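Local coordinates for protein alpha-1,3-glucanase (Bacillus circulans, PDB 5ZRU) that hydrolyses alpha-1,3-glucan as a GH87-family glucanase, represented here by its catalytic unit, and carries bound calcium and zinc ions, at residues D24-G29 with R53-P58; S188-G193 with G225-G230; I434-V439 with Y443-N448. All coordinates share one frame; numbering follows the deposited sequence.

Contact 1: residues D24-G29 with R53-P58. With CA (calcium ion), chain M.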
loop_
_atom_site.group_PDB
_atom_site.type_symbol
_atom_site.label_atom_id
_atom_site.label_comp_id
_atom_site.label_asym_id
_atom_site.label_seq_id
_atom_site.Cartn_x
_atom_site.Cartn_y
_atom_site.Cartn_z
ATOM N N ASP A 24 -11.907 13.873 12.770
ATOM C CA ASP A 24 -12.814 14.293 13.830
ATOM C C ASP A 24 -12.088 14.833 15.057
ATOM O O ASP A 24 -12.732 15.470 15.896
ATOM C CB ASP A 24 -13.729 13.130 14.218
ATOM C CG ASP A 24 -14.651 12.711 13.075
ATOM O OD1 ASP A 24 -15.315 13.593 12.493
ATOM O OD2 ASP A 24 -14.704 11.505 12.756
ATOM N N ASP A 25 -10.778 14.598 15.180
ATOM C CA ASP A 25 -9.981 15.207 16.244
ATOM C C ASP A 25 -9.703 16.687 16.001
ATOM O O ASP A 25 -9.219 17.371 16.912
ATOM C CB ASP A 25 -8.639 14.480 16.400
ATOM C CG ASP A 25 -8.786 13.034 16.848
ATOM O OD1 ASP A 25 -9.694 12.736 17.648
ATOM O OD2 ASP A 25 -7.965 12.191 16.400
ATOM N N ALA A 26 -9.985 17.199 14.810
ATOM C CA ALA A 26 -9.576 18.547 14.450
ATOM C C ALA A 26 -10.676 19.556 14.730
ATOM O O ALA A 26 -11.860 19.291 14.502
ATOM C CB ALA A 26 -9.198 18.629 12.971
ATOM N N ALA A 27 -10.265 20.726 15.204
ATOM C CA ALA A 27 -11.102 21.910 15.122
ATOM C C ALA A 27 -11.005 22.501 13.719
ATOM O O ALA A 27 -9.917 22.562 13.134
ATOM C CB ALA A 27 -10.667 22.939 16.165
ATOM N N ARG A 28 -12.146 22.928 13.181
ATOM C CA ARG A 28 -12.243 23.511 11.848
ATOM C C ARG A 28 -12.583 24.991 11.947
ATOM O O ARG A 28 -13.411 25.387 12.770
ATOM C CB ARG A 28 -13.342 22.839 11.017
ATOM C CG ARG A 28 -13.305 21.344 10.958
ATOM C CD ARG A 28 -14.344 20.840 9.966
ATOM N NE ARG A 28 -15.720 20.946 10.453
ATOM C CZ ARG A 28 -16.279 20.090 11.306
ATOM N NH1 ARG A 28 -15.572 19.076 11.797
ATOM N NH2 ARG A 28 -17.542 20.251 11.682
ATOM N N GLY A 29 -11.994 25.806 11.080
ATOM C CA GLY A 29 -12.387 27.199 11.121
ATOM C C GLY A 29 -12.059 27.936 9.844
ATOM O O GLY A 29 -11.518 27.372 8.889
ATOM N N ARG A 53 -14.322 10.656 5.510
ATOM C CA ARG A 53 -14.510 12.006 6.025
ATOM C C ARG A 53 -13.184 12.750 5.953
ATOM O O ARG A 53 -12.153 12.191 6.308
ATOM C CB ARG A 53 -14.991 11.990 7.483
ATOM C CG ARG A 53 -16.375 11.414 7.688
ATOM C CD ARG A 53 -16.559 10.941 9.116
ATOM N NE ARG A 53 -16.641 12.055 10.052
ATOM C CZ ARG A 53 -17.746 12.763 10.266
ATOM N NH1 ARG A 53 -18.857 12.478 9.597
ATOM N NH2 ARG A 53 -17.742 13.762 11.138
ATOM N N TYR A 54 -13.207 14.001 5.498
ATOM C CA TYR A 54 -12.011 14.831 5.560
ATOM C C TYR A 54 -12.430 16.286 5.706
ATOM O O TYR A 54 -13.612 16.624 5.605
ATOM C CB TYR A 54 -11.110 14.633 4.330
ATOM C CG TYR A 54 -11.637 15.226 3.033
ATOM C CD1 TYR A 54 -12.584 14.545 2.261
ATOM C CD2 TYR A 54 -11.166 16.450 2.565
ATOM C CE1 TYR A 54 -13.047 15.080 1.047
ATOM C CE2 TYR A 54 -11.623 16.993 1.358
ATOM C CZ TYR A 54 -12.562 16.300 0.605
ATOM O OH TYR A 54 -13.008 16.831 -0.589
ATOM N N ILE A 55 -11.445 17.147 5.966
ATOM C CA ILE A 55 -11.683 18.580 6.135
ATOM C C ILE A 55 -11.299 19.282 4.843
ATOM O O ILE A 55 -10.142 19.222 4.406
ATOM C CB ILE A 55 -10.897 19.154 7.327
ATOM C CG1 ILE A 55 -11.283 18.434 8.614
ATOM C CG2 ILE A 55 -11.158 20.655 7.464
ATOM C CD1 ILE A 55 -10.086 18.034 9.437
ATOM N N ALA A 56 -12.263 19.958 4.231
ATOM C CA ALA A 56 -11.993 20.772 3.059
ATOM C C ALA A 56 -11.552 22.164 3.492
ATOM O O ALA A 56 -12.156 22.765 4.392
ATOM C CB ALA A 56 -13.226 20.855 2.157
ATOM N N LEU A 57 -10.486 22.664 2.854
ATOM C CA LEU A 57 -9.976 24.021 3.014
ATOM C C LEU A 57 -10.200 24.773 1.703
ATOM O O LEU A 57 -9.296 24.865 0.859
ATOM C CB LEU A 57 -8.491 24.003 3.394
ATOM C CG LEU A 57 -8.118 23.063 4.547
ATOM C CD1 LEU A 57 -6.613 23.089 4.817
ATOM C CD2 LEU A 57 -8.899 23.407 5.803
ATOM N N PRO A 58 -11.405 25.301 1.481
ATOM C CA PRO A 58 -11.726 25.839 0.154
ATOM C C PRO A 58 -11.173 27.222 -0.107
ATOM O O PRO A 58 -11.037 27.595 -1.279
ATOM C CB PRO A 58 -13.265 25.863 0.141
ATOM C CG PRO A 58 -13.699 25.121 1.357
ATOM C CD PRO A 58 -12.591 25.215 2.344
HETATM CA CA CA M . -10.699 11.062 7.722
HETATM O O HOH W 1 -11.907 10.284 9.731
#

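Contact 2: residues S188-G193 with G225-G230. With PE5 (3,6,9,12,15,18,21,24-octaoxahexacosan-1-ol), chain C; SO4 (sulfate ion), chain E.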
loop_
_atom_site.group_PDB
_atom_site.type_symbol
_atom_site.label_atom_id
_atom_site.label_comp_id
_atom_site.label_asym_id
_atom_site.label_seq_id
_atom_site.Cartn_x
_atom_site.Cartn_y
_atom_site.Cartn_z
ATOM N N SER A 188 31.005 5.626 1.476
ATOM C CA SER A 188 29.857 6.516 1.366
ATOM C C SER A 188 29.733 7.006 -0.068
ATOM O O SER A 188 30.734 7.148 -0.775
ATOM C CB SER A 188 29.986 7.714 2.313
ATOM O OG SER A 188 28.975 8.688 2.064
ATOM N N VAL A 189 28.496 7.259 -0.500
ATOM C CA VAL A 189 28.311 7.812 -1.840
ATOM C C VAL A 189 29.012 9.157 -1.973
ATOM O O VAL A 189 29.431 9.538 -3.074
ATOM C CB VAL A 189 26.815 7.934 -2.180
ATOM C CG1 VAL A 189 26.180 6.543 -2.292
ATOM C CG2 VAL A 189 26.105 8.808 -1.142
ATOM N N THR A 190 29.161 9.898 -0.874
ATOM C CA THR A 190 29.849 11.181 -0.970
ATOM C C THR A 190 31.357 11.013 -1.135
ATOM O O THR A 190 32.025 11.962 -1.567
ATOM C CB THR A 190 29.543 12.056 0.249
ATOM O OG1 THR A 190 29.976 11.395 1.445
ATOM C CG2 THR A 190 28.047 12.340 0.348
ATOM N N ASP A 191 31.906 9.837 -0.813
ATOM C CA ASP A 191 33.305 9.564 -1.128
ATOM C C ASP A 191 33.566 9.608 -2.623
ATOM O O ASP A 191 34.710 9.823 -3.041
ATOM C CB ASP A 191 33.741 8.184 -0.620
ATOM C CG ASP A 191 33.677 8.051 0.884
ATOM O OD1 ASP A 191 33.613 9.077 1.586
ATOM O OD2 ASP A 191 33.705 6.892 1.364
ATOM N N PHE A 192 32.534 9.386 -3.436
ATOM C CA PHE A 192 32.677 9.256 -4.878
ATOM C C PHE A 192 32.015 10.402 -5.630
ATOM O O PHE A 192 31.770 10.300 -6.836
ATOM C CB PHE A 192 32.136 7.895 -5.321
ATOM C CG PHE A 192 32.961 6.758 -4.804
ATOM C CD1 PHE A 192 34.047 6.292 -5.529
ATOM C CD2 PHE A 192 32.714 6.215 -3.556
ATOM C CE1 PHE A 192 34.840 5.274 -5.041
ATOM C CE2 PHE A 192 33.513 5.196 -3.061
ATOM C CZ PHE A 192 34.571 4.734 -3.802
ATOM N N GLY A 193 31.731 11.501 -4.942
ATOM C CA GLY A 193 31.301 12.717 -5.600
ATOM C C GLY A 193 29.853 13.086 -5.393
ATOM O O GLY A 193 29.450 14.174 -5.826
ATOM N N GLY A 225 20.471 13.692 3.746
ATOM C CA GLY A 225 20.306 14.643 2.667
ATOM C C GLY A 225 19.512 14.051 1.521
ATOM O O GLY A 225 19.168 12.871 1.500
ATOM N N THR A 226 19.222 14.916 0.556
ATOM C CA THR A 226 18.509 14.518 -0.649
ATOM C C THR A 226 19.501 14.314 -1.785
ATOM O O THR A 226 20.287 15.214 -2.104
ATOM C CB THR A 226 17.466 15.561 -1.049
ATOM O OG1 THR A 226 16.479 15.668 -0.017
ATOM C CG2 THR A 226 16.783 15.153 -2.360
ATOM N N PHE A 227 19.455 13.129 -2.392
ATOM C CA PHE A 227 20.276 12.784 -3.539
ATOM C C PHE A 227 19.371 12.557 -4.740
ATOM O O PHE A 227 18.277 12.000 -4.602
ATOM C CB PHE A 227 21.111 11.550 -3.231
ATOM C CG PHE A 227 22.046 11.763 -2.090
ATOM C CD1 PHE A 227 23.330 12.234 -2.311
ATOM C CD2 PHE A 227 21.616 11.556 -0.783
ATOM C CE1 PHE A 227 24.196 12.447 -1.249
ATOM C CE2 PHE A 227 22.464 11.782 0.279
ATOM C CZ PHE A 227 23.759 12.226 0.047
ATOM N N HIS A 228 19.827 12.998 -5.911
ATOM C CA HIS A 228 19.007 13.008 -7.115
ATOM C C HIS A 228 19.564 12.012 -8.117
ATOM O O HIS A 228 20.750 12.072 -8.474
ATOM C CB HIS A 228 18.945 14.417 -7.721
ATOM C CG HIS A 228 18.192 15.397 -6.870
ATOM N ND1 HIS A 228 18.795 16.139 -5.878
ATOM C CD2 HIS A 228 16.882 15.740 -6.852
ATOM C CE1 HIS A 228 17.892 16.909 -5.295
ATOM N NE2 HIS A 228 16.722 16.683 -5.865
ATOM N N LEU A 229 18.712 11.102 -8.572
ATOM C CA LEU A 229 19.118 10.043 -9.488
ATOM C C LEU A 229 18.296 10.164 -10.765
ATOM O O LEU A 229 17.083 9.924 -10.752
ATOM C CB LEU A 229 18.942 8.666 -8.845
ATOM C CG LEU A 229 19.619 8.440 -7.491
ATOM C CD1 LEU A 229 19.478 6.970 -7.084
ATOM C CD2 LEU A 229 21.092 8.813 -7.528
ATOM N N GLY A 230 18.952 10.536 -11.866
ATOM C CA GLY A 230 18.296 10.818 -13.127
ATOM C C GLY A 230 17.995 9.622 -13.999
ATOM O O GLY A 230 17.639 9.787 -15.170
HETATM C C48 PE5 C . 11.173 15.787 -8.927
HETATM C C50 PE5 C . 9.724 15.290 -8.909
HETATM O O1 PE5 C . 8.846 16.355 -9.160
HETATM C C1 PE5 C . 7.492 16.000 -9.237
HETATM C C2 PE5 C . 6.606 17.246 -9.312
HETATM O O2 PE5 C . 6.716 17.976 -8.123
HETATM C C3 PE5 C . 6.072 19.218 -8.109
HETATM C C4 PE5 C . 6.338 19.923 -6.772
HETATM O O3 PE5 C . 5.923 19.106 -5.710
HETATM C C5 PE5 C . 6.023 19.654 -4.422
HETATM C C6 PE5 C . 6.694 18.659 -3.463
HETATM O O4 PE5 C . 5.764 17.795 -2.862
HETATM C C7 PE5 C . 6.167 16.456 -2.724
HETATM C C8 PE5 C . 7.522 16.372 -2.018
HETATM O O5 PE5 C . 8.065 15.104 -2.206
HETATM C C9 PE5 C . 9.412 14.979 -1.839
HETATM C C10 PE5 C . 9.491 14.209 -0.528
HETATM O O6 PE5 C . 10.221 14.952 0.401
HETATM C C11 PE5 C . 9.989 14.610 1.736
HETATM C C12 PE5 C . 10.597 15.657 2.658
HETATM O O7 PE5 C . 11.564 15.008 3.423
HETATM C C13 PE5 C . 11.625 15.402 4.763
HETATM C C14 PE5 C . 13.037 15.131 5.276
HETATM O O8 PE5 C . 13.937 15.386 4.235
HETATM C C15 PE5 C . 15.287 15.122 4.512
HETATM C C16 PE5 C . 16.089 16.428 4.432
HETATM O O52 PE5 C . 16.873 16.464 3.272
HETATM S S SO4 E . 29.689 10.752 5.354
HETATM O O1 SO4 E . 28.958 10.833 6.628
HETATM O O2 SO4 E . 29.162 9.658 4.544
HETATM O O3 SO4 E . 31.105 10.512 5.629
HETATM O O4 SO4 E . 29.524 12.016 4.624
#

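Contact 3: residues I434-V439 with Y443-N448. With SO4 (sulfate ion), chain D.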
loop_
_atom_site.group_PDB
_atom_site.type_symbol
_atom_site.label_atom_id
_atom_site.label_comp_id
_atom_site.label_asym_id
_atom_site.label_seq_id
_atom_site.Cartn_x
_atom_site.Cartn_y
_atom_site.Cartn_z
ATOM N N ILE A 434 -9.416 -8.716 1.450
ATOM C CA ILE A 434 -8.729 -9.943 1.072
ATOM C C ILE A 434 -9.392 -10.482 -0.187
ATOM O O ILE A 434 -10.623 -10.564 -0.249
ATOM C CB ILE A 434 -8.807 -11.009 2.183
ATOM C CG1 ILE A 434 -7.980 -10.609 3.401
ATOM C CG2 ILE A 434 -8.357 -12.373 1.655
ATOM C CD1 ILE A 434 -8.310 -11.449 4.616
ATOM N N ARG A 435 -8.586 -10.874 -1.179
ATOM C CA ARG A 435 -9.148 -11.551 -2.336
ATOM C C ARG A 435 -8.246 -12.702 -2.759
ATOM O O ARG A 435 -7.031 -12.698 -2.530
ATOM C CB ARG A 435 -9.394 -10.593 -3.520
ATOM C CG ARG A 435 -8.163 -10.234 -4.353
ATOM C CD ARG A 435 -8.569 -9.358 -5.535
ATOM N NE ARG A 435 -7.406 -8.904 -6.296
ATOM C CZ ARG A 435 -7.450 -8.552 -7.577
ATOM N NH1 ARG A 435 -8.599 -8.604 -8.245
ATOM N NH2 ARG A 435 -6.343 -8.154 -8.195
ATOM N N MET A 436 -8.870 -13.715 -3.349
ATOM C CA MET A 436 -8.154 -14.760 -4.065
ATOM C C MET A 436 -8.877 -14.959 -5.385
ATOM O O MET A 436 -10.108 -14.914 -5.420
ATOM C CB MET A 436 -8.119 -16.066 -3.274
ATOM C CG MET A 436 -7.501 -15.941 -1.880
ATOM S SD MET A 436 -7.529 -17.510 -0.976
ATOM C CE MET A 436 -6.416 -18.518 -1.948
ATOM N N ASN A 437 -8.129 -15.152 -6.466
ATOM C CA ASN A 437 -8.768 -15.586 -7.703
ATOM C C ASN A 437 -7.790 -16.452 -8.482
ATOM O O ASN A 437 -6.616 -16.572 -8.125
ATOM C CB ASN A 437 -9.303 -14.399 -8.537
ATOM C CG ASN A 437 -8.212 -13.518 -9.152
ATOM O OD1 ASN A 437 -7.173 -13.985 -9.606
ATOM N ND2 ASN A 437 -8.483 -12.210 -9.196
ATOM N N THR A 438 -8.298 -17.072 -9.551
ATOM C CA THR A 438 -7.469 -17.839 -10.471
ATOM C C THR A 438 -7.482 -17.210 -11.864
ATOM O O THR A 438 -7.348 -17.908 -12.872
ATOM C CB THR A 438 -7.915 -19.304 -10.520
ATOM O OG1 THR A 438 -9.317 -19.387 -10.832
ATOM C CG2 THR A 438 -7.685 -19.978 -9.162
ATOM N N VAL A 439 -7.608 -15.877 -11.932
ATOM C CA VAL A 439 -7.741 -15.209 -13.229
ATOM C C VAL A 439 -6.416 -14.976 -13.946
ATOM O O VAL A 439 -6.420 -14.686 -15.147
ATOM C CB VAL A 439 -8.504 -13.879 -13.044
ATOM C CG1 VAL A 439 -7.563 -12.772 -12.612
ATOM C CG2 VAL A 439 -9.246 -13.499 -14.322
ATOM N N TYR A 443 0.724 -20.572 -12.077
ATOM C CA TYR A 443 0.219 -21.617 -11.194
ATOM C C TYR A 443 -0.988 -21.131 -10.415
ATOM O O TYR A 443 -1.037 -19.974 -9.985
ATOM C CB TYR A 443 1.288 -22.052 -10.198
ATOM C CG TYR A 443 2.585 -22.451 -10.831
ATOM C CD1 TYR A 443 2.810 -23.763 -11.230
ATOM C CD2 TYR A 443 3.589 -21.518 -11.023
ATOM C CE1 TYR A 443 4.009 -24.131 -11.800
ATOM C CE2 TYR A 443 4.783 -21.868 -11.587
ATOM C CZ TYR A 443 4.991 -23.173 -11.978
ATOM O OH TYR A 443 6.196 -23.505 -12.542
ATOM N N HIS A 444 -1.955 -22.030 -10.216
ATOM C CA HIS A 444 -3.074 -21.757 -9.319
ATOM C C HIS A 444 -2.956 -22.643 -8.080
ATOM O O HIS A 444 -1.858 -22.741 -7.517
ATOM C CB HIS A 444 -4.392 -21.907 -10.083
ATOM C CG HIS A 444 -4.540 -20.884 -11.166
ATOM N ND1 HIS A 444 -5.143 -21.142 -12.381
ATOM C CD2 HIS A 444 -4.119 -19.598 -11.221
ATOM C CE1 HIS A 444 -5.098 -20.052 -13.129
ATOM N NE2 HIS A 444 -4.486 -19.099 -12.446
ATOM N N PHE A 445 -4.046 -23.274 -7.624
ATOM C CA PHE A 445 -4.077 -23.835 -6.272
ATOM C C PHE A 445 -4.139 -25.357 -6.242
ATOM O O PHE A 445 -4.424 -25.926 -5.183
ATOM C CB PHE A 445 -5.257 -23.250 -5.481
ATOM C CG PHE A 445 -5.191 -21.755 -5.325
ATOM C CD1 PHE A 445 -4.297 -21.179 -4.426
ATOM C CD2 PHE A 445 -5.988 -20.928 -6.098
ATOM C CE1 PHE A 445 -4.209 -19.799 -4.302
ATOM C CE2 PHE A 445 -5.904 -19.556 -5.982
ATOM C CZ PHE A 445 -5.012 -18.995 -5.082
ATOM N N GLN A 446 -3.879 -26.026 -7.366
ATOM C CA GLN A 446 -4.081 -27.472 -7.419
ATOM C C GLN A 446 -3.178 -28.198 -6.428
ATOM O O GLN A 446 -3.585 -29.202 -5.829
ATOM C CB GLN A 446 -3.832 -27.988 -8.834
ATOM C CG GLN A 446 -3.955 -29.500 -8.943
ATOM C CD GLN A 446 -3.703 -30.011 -10.346
ATOM O OE1 GLN A 446 -4.532 -29.839 -11.242
ATOM N NE2 GLN A 446 -2.551 -30.646 -10.544
ATOM N N ASN A 447 -1.952 -27.711 -6.240
ATOM C CA ASN A 447 -1.015 -28.313 -5.299
ATOM C C ASN A 447 -0.879 -27.503 -4.014
ATOM O O ASN A 447 0.155 -27.565 -3.343
ATOM C CB ASN A 447 0.342 -28.510 -5.972
ATOM C CG ASN A 447 0.265 -29.513 -7.107
ATOM O OD1 ASN A 447 -0.317 -30.586 -6.952
ATOM N ND2 ASN A 447 0.820 -29.159 -8.255
ATOM N N ASN A 448 -1.915 -26.753 -3.652
ATOM C CA ASN A 448 -1.903 -25.982 -2.414
ATOM C C ASN A 448 -2.188 -26.913 -1.241
ATOM O O ASN A 448 -3.285 -27.471 -1.133
ATOM C CB ASN A 448 -2.939 -24.865 -2.469
ATOM C CG ASN A 448 -3.047 -24.125 -1.161
ATOM O OD1 ASN A 448 -2.057 -23.987 -0.434
ATOM N ND2 ASN A 448 -4.252 -23.650 -0.842
HETATM S S SO4 D . -2.452 -25.524 -11.109
HETATM O O1 SO4 D . -3.544 -26.076 -11.916
HETATM O O2 SO4 D . -2.998 -25.062 -9.845
HETATM O O3 SO4 D . -1.446 -26.556 -10.860
HETATM O O4 SO4 D . -1.847 -24.407 -11.832
#

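Contact 1: residues D24-G29 with R53-P58
D24 and R53 are joined by a salt bridge at the surface of the beta-sandwich that forms domain D1 of the catalytic unit, a family of the galactose-binding-like clan. Strand 27-29 is an outermost strand of one antiparallel sheet and strand 53-57 belongs to the other, so the contact fastens two sheets together near the surface. The guanidinium approaches the carboxylate side-on. R53 NH2 donates to D24 OD1 at 2.8 Å with an N-H...O angle of 155°, and R53 NE reaches the same D24 OD1 at 3.2 Å along a more bent path. OD1 is met on its syn side and lies in the guanidinium plane, whereas OD2 receives just a weak bond from NE. The two planes are turned 41° apart, and both sound bonds converge on one oxygen, D24 OD1. A bend in the R53 chain at chi3 (71°) folds the guanidinium back to this meeting point. The backbone of R53 faces a different task: its O binds the calcium ion at 2.3 Å, in a site completed by D22, T23, S50, D169 and a water. The salt bridge thus ties the calcium-binding R53 to D24, the residue that follows the ligands D22 and T23. The next inward-pointing residue of strand 53-57, I55, is met by apolar groups. The CD methylene of R28 lies against I55 CG2 at 4.1 Å, the two side chains crossing obliquely, so the arginine offers its aliphatic part to the isoleucine. R28 NH1 remains 5.8 Å from R53 NH2, a like-charged pair whose repulsion the D24 carboxylate probably eases. W66 and A64 of strand 63-67 flank A26 and I55, and the I55 CD1 methyl ends 3.7 Å from A26 CB.

Contact 2: residues S188-G193 with G225-G230
S188 OG, just ahead of the V189 and T190 that touch F227, takes part in two sound hydrogen bonds. S188 OG donates to sulfate O2 at 2.7 Å and accepts from T190 N at 3.2 Å, closing an ST turn. The sulfate, probably from the crystallisation liquor, is also bound by R182. S188 N gives a nearly straight bond (169°) to D191 OD2, arriving from above the carboxylate plane, and R182 forms a salt bridge with the same oxygen. This short 3-10 turn presents two methyls to one corner of the F227 ring. V189 CG2 comes obliquely to F227 CE1 at 4.1 Å, while T190 CG2 meets the same CE1 at the ring edge, at 4.2 Å. With T190 OG1 between its backbone N and carbonyl carbon (chi1 60°), CG2 is turned to the phenylalanine. F227 also packs on I222 and on D202 of a calcium site, and V189 on F206 of helix 203-216. Such packing is consistent with the entry to a parallel beta-helix, the fold of the pectin lyase-like clan.

Contact 3: residues I434-V439 with Y443-N448
T438 and H444 make the first close meeting of this contact, across the short loop that follows strand 435-437. T438 CB sits over the centre of the H444 imidazole, 3.7 Å from the ring centroid and 5° off its normal, a CH-pi contact. The ring is held by bonds at its two nitrogens: ND1 to the carboxylate of D482 and NE2 to the backbone O of F440. T438 OG1 bonds to the backbone O of D482 and the backbone N of N481, which leaves its methyl for the phenylalanine. Replacing H444 by an alanine is likely to leave the D482 carboxylate and the F440 carbonyl without this partner and T438 CB without the ring it packs on. The tight part continues at F445. T438 CG2 approaches the ring edge at CD2 of F445, 3.6 Å away, and N437 O lies near the ring plane by F445 CE2. M436 CE comes obliquely to F445 CZ at 3.5 Å, the methionine chain being bent at its last torsion (chi3 66°). The other side of the 443-448 loop is looser and faces solvent at Q446 and N447. There a sulfate, probably from the crystallisation liquor, takes H444 N to its O4 at 2.9 Å, nearly straight, and Q446 N to its O2 at 2.8 Å. A type I turn from F445 to N448 then leads onward. I451 of strand 451-459 packs on both M436 and F445, I484 of strand 484-485 on T438 and F445, and strand 435-437 lies between the parallel strands 411-412 and 475-478 of the beta-helix.

The three contacts are well separated: centres lie about 40 Å apart for contacts 1 and 2, and about 43 Å apart for contact 3 and either of the others. Nearest atoms are about 25 Å apart between contacts 1 and 2, 20 Å between 1 and 3 and 30 Å between 2 and 3, so none touch. Contact 1 belongs to the beta-sandwich, contacts 2 and 3 to the beta-helix region. Their relation to metal differs. Contact 1 supplies a calcium ligand directly, the F227 side chain of contact 2 is about 5 Å from another calcium, and the N437 side chain of contact 3 stays about 9 Å from a third.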